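Local atomic coordinates of AvGluR1 ligand binding domain (Adineta vaga, PDB entry 4IO3), a protein that binds amino acids such as glutamate and aspartate through this ligand-binding domain and, judging by its family, probably works as a ligand-gated ion channel. Residues N105-L110 / F178-T183. Sequence-based numbering, arbitrary orientation.
With ASP (aspartic acid), chain C.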
loop_
_atom_site.group_PDB
_atom_site.type_symbol
_atom_site.label_atom_id
_atom_site.label_comp_id
_atom_site.label_asym_id
_atom_site.label_seq_id
_atom_site.Cartn_x
_atom_site.Cartn_y
_atom_site.Cartn_z
ATOM N N ASN A 105 0.835 -6.360 -2.276
ATOM C CA ASN A 105 1.479 -7.602 -2.700
ATOM C C ASN A 105 1.914 -8.350 -1.463
ATOM O O ASN A 105 2.015 -7.782 -0.381
ATOM C CB ASN A 105 2.696 -7.336 -3.608
ATOM C CG ASN A 105 3.367 -8.623 -4.115
ATOM O OD1 ASN A 105 2.714 -9.473 -4.749
ATOM N ND2 ASN A 105 4.664 -8.776 -3.834
ATOM N N SER A 106 2.110 -9.644 -1.633
ATOM C CA SER A 106 2.757 -10.473 -0.635
ATOM C C SER A 106 3.216 -11.685 -1.406
ATOM O O SER A 106 2.843 -11.852 -2.578
ATOM C CB SER A 106 1.786 -10.886 0.478
ATOM O OG SER A 106 0.624 -11.520 -0.054
ATOM N N MET A 107 3.964 -12.561 -0.758
ATOM C CA MET A 107 4.419 -13.793 -1.404
ATOM C C MET A 107 3.827 -15.015 -0.770
ATOM O O MET A 107 3.406 -14.974 0.384
ATOM C CB MET A 107 5.950 -13.915 -1.388
ATOM C CG MET A 107 6.636 -12.864 -2.263
ATOM S SD MET A 107 8.409 -13.116 -2.458
ATOM C CE MET A 107 8.992 -12.477 -0.878
ATOM N N ARG A 108 3.804 -16.100 -1.543
ATOM C CA ARG A 108 3.431 -17.404 -1.021
ATOM C C ARG A 108 4.428 -18.466 -1.444
ATOM O O ARG A 108 5.209 -18.262 -2.376
ATOM C CB ARG A 108 2.011 -17.735 -1.488
ATOM C CG ARG A 108 1.032 -16.702 -0.904
ATOM C CD ARG A 108 -0.335 -17.229 -0.667
ATOM N NE ARG A 108 -0.368 -18.425 0.165
ATOM C CZ ARG A 108 -1.343 -19.323 0.118
ATOM N NH1 ARG A 108 -2.359 -19.150 -0.731
ATOM N NH2 ARG A 108 -1.311 -20.385 0.906
ATOM N N ILE A 109 4.426 -19.585 -0.721
ATOM C CA ILE A 109 5.220 -20.740 -1.086
ATOM C C ILE A 109 4.516 -21.505 -2.205
ATOM O O ILE A 109 3.346 -21.820 -2.090
ATOM C CB ILE A 109 5.462 -21.657 0.156
ATOM C CG1 ILE A 109 6.242 -20.889 1.222
ATOM C CG2 ILE A 109 6.235 -22.893 -0.225
ATOM C CD1 ILE A 109 6.265 -21.571 2.567
ATOM N N LEU A 110 5.240 -21.748 -3.294
ATOM C CA LEU A 110 4.785 -22.523 -4.429
ATOM C C LEU A 110 5.392 -23.919 -4.400
ATOM O O LEU A 110 6.593 -24.059 -4.201
ATOM C CB LEU A 110 5.227 -21.826 -5.704
ATOM C CG LEU A 110 4.867 -22.489 -7.030
ATOM C CD1 LEU A 110 3.361 -22.432 -7.246
ATOM C CD2 LEU A 110 5.561 -21.766 -8.182
ATOM N N PHE A 178 9.316 -19.403 -4.021
ATOM C CA PHE A 178 8.453 -18.283 -3.603
ATOM C C PHE A 178 7.881 -17.578 -4.814
ATOM O O PHE A 178 8.563 -17.424 -5.825
ATOM C CB PHE A 178 9.253 -17.229 -2.832
ATOM C CG PHE A 178 9.977 -17.727 -1.611
ATOM C CD1 PHE A 178 9.596 -18.868 -0.943
ATOM C CD2 PHE A 178 11.035 -16.977 -1.105
ATOM C CE1 PHE A 178 10.287 -19.289 0.195
ATOM C CE2 PHE A 178 11.721 -17.372 0.018
ATOM C CZ PHE A 178 11.360 -18.523 0.680
ATOM N N MET A 179 6.656 -17.080 -4.700
ATOM C CA MET A 179 6.063 -16.327 -5.783
ATOM C C MET A 179 5.141 -15.257 -5.242
ATOM O O MET A 179 4.451 -15.484 -4.263
ATOM C CB MET A 179 5.282 -17.311 -6.661
ATOM C CG MET A 179 5.027 -16.860 -8.039
ATOM S SD MET A 179 4.357 -18.178 -9.096
ATOM C CE MET A 179 3.957 -17.071 -10.440
ATOM N N ASP A 180 5.073 -14.113 -5.917
ATOM C CA ASP A 180 4.082 -13.095 -5.596
ATOM C C ASP A 180 2.660 -13.672 -5.692
ATOM O O ASP A 180 2.354 -14.440 -6.603
ATOM C CB ASP A 180 4.162 -11.931 -6.589
ATOM C CG ASP A 180 5.434 -11.104 -6.475
ATOM O OD1 ASP A 180 6.049 -10.984 -5.384
ATOM O OD2 ASP A 180 5.803 -10.501 -7.514
ATOM N N ILE A 181 1.784 -13.242 -4.796
ATOM C CA ILE A 181 0.474 -13.863 -4.666
ATOM C C ILE A 181 -0.443 -13.702 -5.882
ATOM O O ILE A 181 -1.128 -14.638 -6.259
ATOM C CB ILE A 181 -0.223 -13.348 -3.387
ATOM C CG1 ILE A 181 -1.498 -14.141 -3.093
ATOM C CG2 ILE A 181 -0.515 -11.880 -3.479
ATOM C CD1 ILE A 181 -2.011 -13.903 -1.643
ATOM N N GLY A 182 -0.452 -12.530 -6.518
ATOM C CA GLY A 182 -1.322 -12.312 -7.666
ATOM C C GLY A 182 -1.052 -13.249 -8.820
ATOM O O GLY A 182 -1.947 -13.956 -9.289
ATOM N N THR A 183 0.195 -13.287 -9.269
ATOM C CA THR A 183 0.587 -14.212 -10.329
ATOM C C THR A 183 0.603 -15.681 -9.871
ATOM O O THR A 183 0.326 -16.592 -10.662
ATOM C CB THR A 183 1.949 -13.798 -10.957
ATOM O OG1 THR A 183 2.934 -13.653 -9.916
ATOM C CG2 THR A 183 1.796 -12.491 -11.711
HETATM N N ASP C . 7.742 -8.698 -7.823
HETATM C CA ASP C . 9.100 -9.291 -7.946
HETATM C C ASP C . 10.145 -8.207 -8.012
HETATM O O ASP C . 9.844 -7.001 -8.245
HETATM C CB ASP C . 9.232 -10.171 -9.204
HETATM C CG ASP C . 8.631 -11.544 -9.024
HETATM O OD1 ASP C . 8.123 -12.118 -10.040
HETATM O OD2 ASP C . 8.670 -12.068 -7.882
HETATM O OXT ASP C . 11.331 -8.524 -7.846
HETATM O O HOH W 1 0.661 -9.827 -6.314
#
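Arg108 and Met179 form the hydrogen-bonded antiparallel pair that joins the two segments through their backbones: Arg108 N reaches Met179 O at 2.9 Å, and the return bond runs from Met179 N to Arg108 O. Ile181 N then donates to Ser106 O at 2.8 Å, so the backbone pairing carries on into the first residue of helix 181-190. The two strand axes come within 4.6 Å and their directions differ by 145°, antiparallel with a marked twist.

Among the polar side chains, Asn105 and Asp180 meet at about a right angle. Asn105 ND2 donates a nearly straight hydrogen bond to Asp180 OD1 at 3.0 Å; the oxygen lies near the amide plane but is approached from above the carboxylate, 73° out of its plane. The other oxygen, Asp180 OD2, accepts from the amino N of the bound aspartic acid at 2.7 Å. Strand 176-180 running into helix 181-190 thus delivers the acidic residue to the ligand cleft, an arrangement characteristic of ionotropic glutamate receptor ligand-binding domains, whose fold is that of periplasmic binding proteins. Asn105 acts from the second shell: its CG is anti to the backbone N (chi1 -178°), which brings the amide to the carboxylate, while a water linking OD1 to Gly182 N and a bond from ND2 to Ser205 OG fix its rotation. Replacing Asn105 with alanine would remove both ends of the amide and would probably leave Asp180 OD1 without this donor and its carboxylate freer to turn.

Apolar contacts fall on opposite faces of the sheet. Leu110 CD2 touches Met179 SD at 3.9 Å beside helix 162-170, and Arg108 CD lies 3.9 Å from Ile181 CD1 while its NH2 bonds to Gly199 O. Across the sheet, Met107 SD approaches Phe178 CB at 4.2 Å, and the Phe178 ring packs edge-to-face with Phe202.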